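Local coordinates for Ctr9 protein (Myceliophthora thermophila, PDB 6AF0) that probably binds the RNA polymerase II complex and, in this large piece of the protein, forms a long helical scaffold containing tetratricopeptide repeats, at residues A[325-337]-A[348-360]. Sequence-based numbering, arbitrary orientation.
Sequences QFGNVDALAHKAI and DGWYLLARKEHYD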
loop_
_atom_site.group_PDB
_atom_site.type_symbol
_atom_site.label_atom_id
_atom_site.label_comp_id
_atom_site.label_asym_id
_atom_site.label_seq_id
_atom_site.Cartn_x
_atom_site.Cartn_y
_atom_site.Cartn_z
ATOM N N GLN A 325 -3.402 32.562 -9.445
ATOM C CA GLN A 325 -3.729 33.982 -9.307
ATOM C C GLN A 325 -4.777 34.186 -8.193
ATOM O O GLN A 325 -5.984 34.150 -8.416
ATOM C CB GLN A 325 -4.212 34.486 -10.657
ATOM C CG GLN A 325 -4.475 35.976 -10.735
ATOM C CD GLN A 325 -4.763 36.397 -12.169
ATOM O OE1 GLN A 325 -4.294 35.753 -13.120
ATOM N NE2 GLN A 325 -5.534 37.473 -12.336
ATOM N N PHE A 326 -4.284 34.439 -6.991
ATOM C CA PHE A 326 -5.007 34.089 -5.765
ATOM C C PHE A 326 -5.899 35.175 -5.170
ATOM O O PHE A 326 -6.795 34.879 -4.372
ATOM C CB PHE A 326 -4.005 33.648 -4.686
ATOM C CG PHE A 326 -3.174 32.446 -5.063
ATOM C CD1 PHE A 326 -3.738 31.193 -5.180
ATOM C CD2 PHE A 326 -1.827 32.580 -5.288
ATOM C CE1 PHE A 326 -2.978 30.096 -5.522
ATOM C CE2 PHE A 326 -1.060 31.493 -5.635
ATOM C CZ PHE A 326 -1.636 30.245 -5.752
ATOM N N GLY A 327 -5.637 36.429 -5.516
ATOM C CA GLY A 327 -6.449 37.531 -4.997
ATOM C C GLY A 327 -7.868 37.417 -5.503
ATOM O O GLY A 327 -8.829 37.648 -4.768
ATOM N N ASN A 328 -7.963 37.053 -6.779
ATOM C CA ASN A 328 -9.217 36.695 -7.440
ATOM C C ASN A 328 -9.873 35.484 -6.788
ATOM O O ASN A 328 -11.066 35.512 -6.464
ATOM C CB ASN A 328 -8.966 36.383 -8.922
ATOM C CG ASN A 328 -8.223 37.495 -9.638
ATOM O OD1 ASN A 328 -7.432 38.215 -9.034
ATOM N ND2 ASN A 328 -8.454 37.621 -10.927
ATOM N N VAL A 329 -9.085 34.427 -6.598
ATOM C CA VAL A 329 -9.599 33.171 -6.023
ATOM C C VAL A 329 -10.335 33.422 -4.705
ATOM O O VAL A 329 -11.482 33.009 -4.556
ATOM C CB VAL A 329 -8.493 32.118 -5.796
ATOM C CG1 VAL A 329 -9.062 30.892 -5.131
ATOM C CG2 VAL A 329 -7.843 31.683 -7.107
ATOM N N ASP A 330 -9.683 34.103 -3.765
ATOM C CA ASP A 330 -10.327 34.494 -2.491
ATOM C C ASP A 330 -11.654 35.239 -2.668
ATOM O O ASP A 330 -12.678 34.845 -2.115
ATOM C CB ASP A 330 -9.400 35.378 -1.643
ATOM C CG ASP A 330 -8.535 34.587 -0.696
ATOM O OD1 ASP A 330 -8.505 33.342 -0.764
ATOM O OD2 ASP A 330 -7.874 35.224 0.134
ATOM N N ALA A 331 -11.618 36.325 -3.424
ATOM C CA ALA A 331 -12.778 37.193 -3.552
ATOM C C ALA A 331 -13.944 36.366 -4.046
ATOM O O ALA A 331 -14.973 36.257 -3.361
ATOM C CB ALA A 331 -12.490 38.331 -4.510
ATOM N N LEU A 332 -13.745 35.754 -5.216
ATOM C CA LEU A 332 -14.760 34.911 -5.858
ATOM C C LEU A 332 -15.289 33.826 -4.920
ATOM O O LEU A 332 -16.454 33.858 -4.507
ATOM C CB LEU A 332 -14.202 34.274 -7.139
ATOM C CG LEU A 332 -13.868 35.249 -8.262
ATOM C CD1 LEU A 332 -13.420 34.474 -9.480
ATOM C CD2 LEU A 332 -15.045 36.147 -8.615
ATOM N N ALA A 333 -14.413 32.890 -4.564
ATOM C CA ALA A 333 -14.802 31.763 -3.732
ATOM C C ALA A 333 -15.507 32.239 -2.495
ATOM O O ALA A 333 -16.483 31.629 -2.087
ATOM C CB ALA A 333 -13.597 30.930 -3.343
ATOM N N HIS A 334 -15.014 33.322 -1.899
ATOM C CA HIS A 334 -15.673 33.879 -0.720
ATOM C C HIS A 334 -17.097 34.262 -1.044
ATOM O O HIS A 334 -18.005 33.864 -0.326
ATOM C CB HIS A 334 -14.942 35.097 -0.137
ATOM C CG HIS A 334 -13.962 34.753 0.943
ATOM N ND1 HIS A 334 -14.269 33.910 1.993
ATOM C CD2 HIS A 334 -12.686 35.156 1.146
ATOM C CE1 HIS A 334 -13.220 33.798 2.786
ATOM N NE2 HIS A 334 -12.248 34.548 2.298
ATOM N N LYS A 335 -17.266 35.018 -2.128
ATOM C CA LYS A 335 -18.589 35.490 -2.585
ATOM C C LYS A 335 -19.561 34.365 -2.794
ATOM O O LYS A 335 -20.716 34.443 -2.393
ATOM C CB LYS A 335 -18.483 36.260 -3.901
ATOM C CG LYS A 335 -18.590 37.764 -3.724
ATOM C CD LYS A 335 -20.025 38.264 -3.672
ATOM C CE LYS A 335 -20.050 39.755 -3.983
ATOM N NZ LYS A 335 -21.404 40.252 -4.313
ATOM N N ALA A 336 -19.075 33.327 -3.457
ATOM C CA ALA A 336 -19.840 32.114 -3.667
ATOM C C ALA A 336 -20.361 31.577 -2.338
ATOM O O ALA A 336 -21.557 31.431 -2.165
ATOM C CB ALA A 336 -18.993 31.070 -4.389
ATOM N N ILE A 337 -19.463 31.345 -1.389
ATOM C CA ILE A 337 -19.820 30.768 -0.080
ATOM C C ILE A 337 -20.873 31.619 0.656
ATOM O O ILE A 337 -21.771 31.091 1.318
ATOM C CB ILE A 337 -18.567 30.627 0.827
ATOM C CG1 ILE A 337 -17.552 29.650 0.212
ATOM C CG2 ILE A 337 -18.947 30.148 2.227
ATOM C CD1 ILE A 337 -16.192 29.667 0.877
ATOM N N ASP A 348 -17.347 23.534 -2.328
ATOM C CA ASP A 348 -16.413 23.746 -3.447
ATOM C C ASP A 348 -15.627 25.014 -3.226
ATOM O O ASP A 348 -14.416 25.067 -3.465
ATOM C CB ASP A 348 -17.155 23.829 -4.776
ATOM C CG ASP A 348 -17.632 22.480 -5.274
ATOM O OD1 ASP A 348 -17.429 21.457 -4.595
ATOM O OD2 ASP A 348 -18.230 22.431 -6.365
ATOM N N GLY A 349 -16.312 26.030 -2.734
ATOM C CA GLY A 349 -15.653 27.285 -2.368
ATOM C C GLY A 349 -14.613 27.113 -1.277
ATOM O O GLY A 349 -13.510 27.639 -1.393
ATOM N N TRP A 350 -14.966 26.375 -0.223
ATOM C CA TRP A 350 -14.041 26.163 0.895
ATOM C C TRP A 350 -12.860 25.367 0.376
ATOM O O TRP A 350 -11.709 25.640 0.704
ATOM C CB TRP A 350 -14.692 25.452 2.107
ATOM C CG TRP A 350 -15.624 26.314 2.924
ATOM C CD1 TRP A 350 -16.944 26.066 3.177
ATOM C CD2 TRP A 350 -15.325 27.556 3.570
ATOM N NE1 TRP A 350 -17.489 27.074 3.940
ATOM C CE2 TRP A 350 -16.522 28.006 4.195
ATOM C CE3 TRP A 350 -14.171 28.344 3.681
ATOM C CZ2 TRP A 350 -16.595 29.210 4.931
ATOM C CZ3 TRP A 350 -14.244 29.566 4.416
ATOM C CH2 TRP A 350 -15.453 29.974 5.026
ATOM N N TYR A 351 -13.146 24.401 -0.475
ATOM C CA TYR A 351 -12.093 23.578 -1.027
ATOM C C TYR A 351 -11.117 24.424 -1.841
ATOM O O TYR A 351 -9.926 24.277 -1.701
ATOM C CB TYR A 351 -12.667 22.457 -1.872
ATOM C CG TYR A 351 -11.587 21.596 -2.445
ATOM C CD1 TYR A 351 -10.834 20.767 -1.625
ATOM C CD2 TYR A 351 -11.288 21.620 -3.803
ATOM C CE1 TYR A 351 -9.826 19.967 -2.146
ATOM C CE2 TYR A 351 -10.296 20.808 -4.331
ATOM C CZ TYR A 351 -9.562 19.993 -3.489
ATOM O OH TYR A 351 -8.557 19.197 -3.952
ATOM N N LEU A 352 -11.619 25.331 -2.665
ATOM C CA LEU A 352 -10.731 26.224 -3.432
ATOM C C LEU A 352 -9.850 27.097 -2.549
ATOM O O LEU A 352 -8.655 27.211 -2.788
ATOM C CB LEU A 352 -11.528 27.105 -4.389
ATOM C CG LEU A 352 -12.297 26.363 -5.488
ATOM C CD1 LEU A 352 -13.201 27.320 -6.243
ATOM C CD2 LEU A 352 -11.353 25.669 -6.445
ATOM N N LEU A 353 -10.442 27.708 -1.534
ATOM C CA LEU A 353 -9.687 28.480 -0.557
ATOM C C LEU A 353 -8.669 27.599 0.165
ATOM O O LEU A 353 -7.537 27.997 0.374
ATOM C CB LEU A 353 -10.624 29.135 0.463
ATOM C CG LEU A 353 -11.612 30.198 -0.022
ATOM C CD1 LEU A 353 -12.273 30.932 1.133
ATOM C CD2 LEU A 353 -10.914 31.197 -0.918
ATOM N N ALA A 354 -9.068 26.398 0.539
ATOM C CA ALA A 354 -8.135 25.478 1.160
ATOM C C ALA A 354 -6.913 25.264 0.261
ATOM O O ALA A 354 -5.783 25.405 0.719
ATOM C CB ALA A 354 -8.804 24.141 1.475
ATOM N N ARG A 355 -7.135 24.952 -1.013
ATOM C CA ARG A 355 -6.033 24.688 -1.926
ATOM C C ARG A 355 -5.196 25.925 -2.163
ATOM O O ARG A 355 -4.017 25.816 -2.503
ATOM C CB ARG A 355 -6.517 24.210 -3.277
ATOM C CG ARG A 355 -7.259 22.905 -3.252
ATOM C CD ARG A 355 -7.345 22.353 -4.661
ATOM N NE ARG A 355 -6.547 21.148 -4.819
ATOM C CZ ARG A 355 -5.563 20.982 -5.696
ATOM N NH1 ARG A 355 -5.229 21.936 -6.558
ATOM N NH2 ARG A 355 -4.912 19.828 -5.719
ATOM N N LYS A 356 -5.793 27.101 -2.041
ATOM C CA LYS A 356 -4.988 28.305 -2.161
ATOM C C LYS A 356 -4.052 28.456 -0.952
ATOM O O LYS A 356 -2.845 28.541 -1.100
ATOM C CB LYS A 356 -5.844 29.554 -2.321
ATOM C CG LYS A 356 -5.016 30.813 -2.127
ATOM C CD LYS A 356 -5.860 32.066 -2.091
ATOM C CE LYS A 356 -5.477 32.938 -0.912
ATOM N NZ LYS A 356 -6.186 32.389 0.278
ATOM N N GLU A 357 -4.630 28.506 0.238
ATOM C CA GLU A 357 -3.863 28.619 1.480
ATOM C C GLU A 357 -2.883 27.471 1.681
ATOM O O GLU A 357 -1.878 27.623 2.363
ATOM C CB GLU A 357 -4.801 28.669 2.692
ATOM C CG GLU A 357 -5.593 29.958 2.829
ATOM C CD GLU A 357 -4.715 31.199 2.801
ATOM O OE1 GLU A 357 -5.217 32.256 2.383
ATOM O OE2 GLU A 357 -3.528 31.138 3.193
ATOM N N HIS A 358 -3.199 26.317 1.121
ATOM C CA HIS A 358 -2.260 25.214 1.079
ATOM C C HIS A 358 -1.033 25.617 0.252
ATOM O O HIS A 358 0.084 25.529 0.732
ATOM C CB HIS A 358 -2.951 23.988 0.481
ATOM C CG HIS A 358 -2.200 22.713 0.657
ATOM N ND1 HIS A 358 -2.807 21.480 0.564
ATOM C CD2 HIS A 358 -0.895 22.472 0.913
ATOM C CE1 HIS A 358 -1.906 20.532 0.742
ATOM N NE2 HIS A 358 -0.738 21.106 0.957
ATOM N N TYR A 359 -1.244 26.078 -0.979
ATOM C CA TYR A 359 -0.136 26.459 -1.870
ATOM C C TYR A 359 0.751 27.499 -1.205
ATOM O O TYR A 359 1.961 27.329 -1.166
ATOM C CB TYR A 359 -0.636 26.994 -3.229
ATOM C CG TYR A 359 -0.734 25.949 -4.334
ATOM C CD1 TYR A 359 0.392 25.235 -4.744
ATOM C CD2 TYR A 359 -1.953 25.687 -4.985
ATOM C CE1 TYR A 359 0.314 24.286 -5.753
ATOM C CE2 TYR A 359 -2.043 24.738 -5.997
ATOM C CZ TYR A 359 -0.909 24.044 -6.376
ATOM O OH TYR A 359 -1.000 23.106 -7.370
ATOM N N ASP A 360 0.139 28.557 -0.680
ATOM C CA ASP A 360 0.866 29.665 -0.058
ATOM C C ASP A 360 1.478 29.250 1.278
ATOM O O ASP A 360 2.517 29.775 1.684
ATOM C CB ASP A 360 -0.064 30.867 0.134
ATOM C CG ASP A 360 0.501 31.897 1.090
ATOM O OD1 ASP A 360 1.309 32.735 0.641
ATOM O OD2 ASP A 360 0.130 31.863 2.287
#
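L353 inserts between D330, A333, H334 and I337, a knob in a four-residue hole, and its two methyls divide the work. L353 CD1 lies over one face of the H334 imidazole, 3.7 Å from the ring centroid and 22° off the normal, a CH-pi contact displaced toward the rim; L353 CD2 packs on A333 CB at 3.6 Å. One turn on, I337 meets W350 at about a right angle. I337 CD1 stands 3.6 Å from the centroid of the six-membered ring of W350, nearly along the normal, while I337 CG2 rests by CZ2 and CE2 of the indole. With CG beside the backbone N, the W350 indole swings back toward I337 although its CB points away. The helices come closest at A333 and G349, where the CA atoms are 4.8 Å apart; because G349 has no side chain, I337 CG1 can lie over G349 CA. Toward the other end, K356 runs past F326, with K356 CG 3.3 Å from F326 CD1, at an oblique angle to the ring. CG anti to the backbone N (chi1 167°) sends the lysine chain toward F326, and bends at chi3 and chi4 then turn NZ to D330. K356 NZ donates to D330 OD1 at 2.7 Å in a salt bridge, meeting the carboxylate from its syn side and somewhat out of its plane. E357 OE1 is modelled implausibly close to the same NZ, leaving that bond doubtful in detail; R365 is a further salt-bridge partner of E357. Beyond the pair, V329 and L352 touch helix 310-322, whereas W350 and L353 reach helix 363-376. Axes 8.6 Å apart at 156° between N-to-C directions describe a nearly antiparallel helical hairpin, the building pattern of tetratricopeptide-like alpha-solenoids, here joining successive helices of the Ctr9 scaffold.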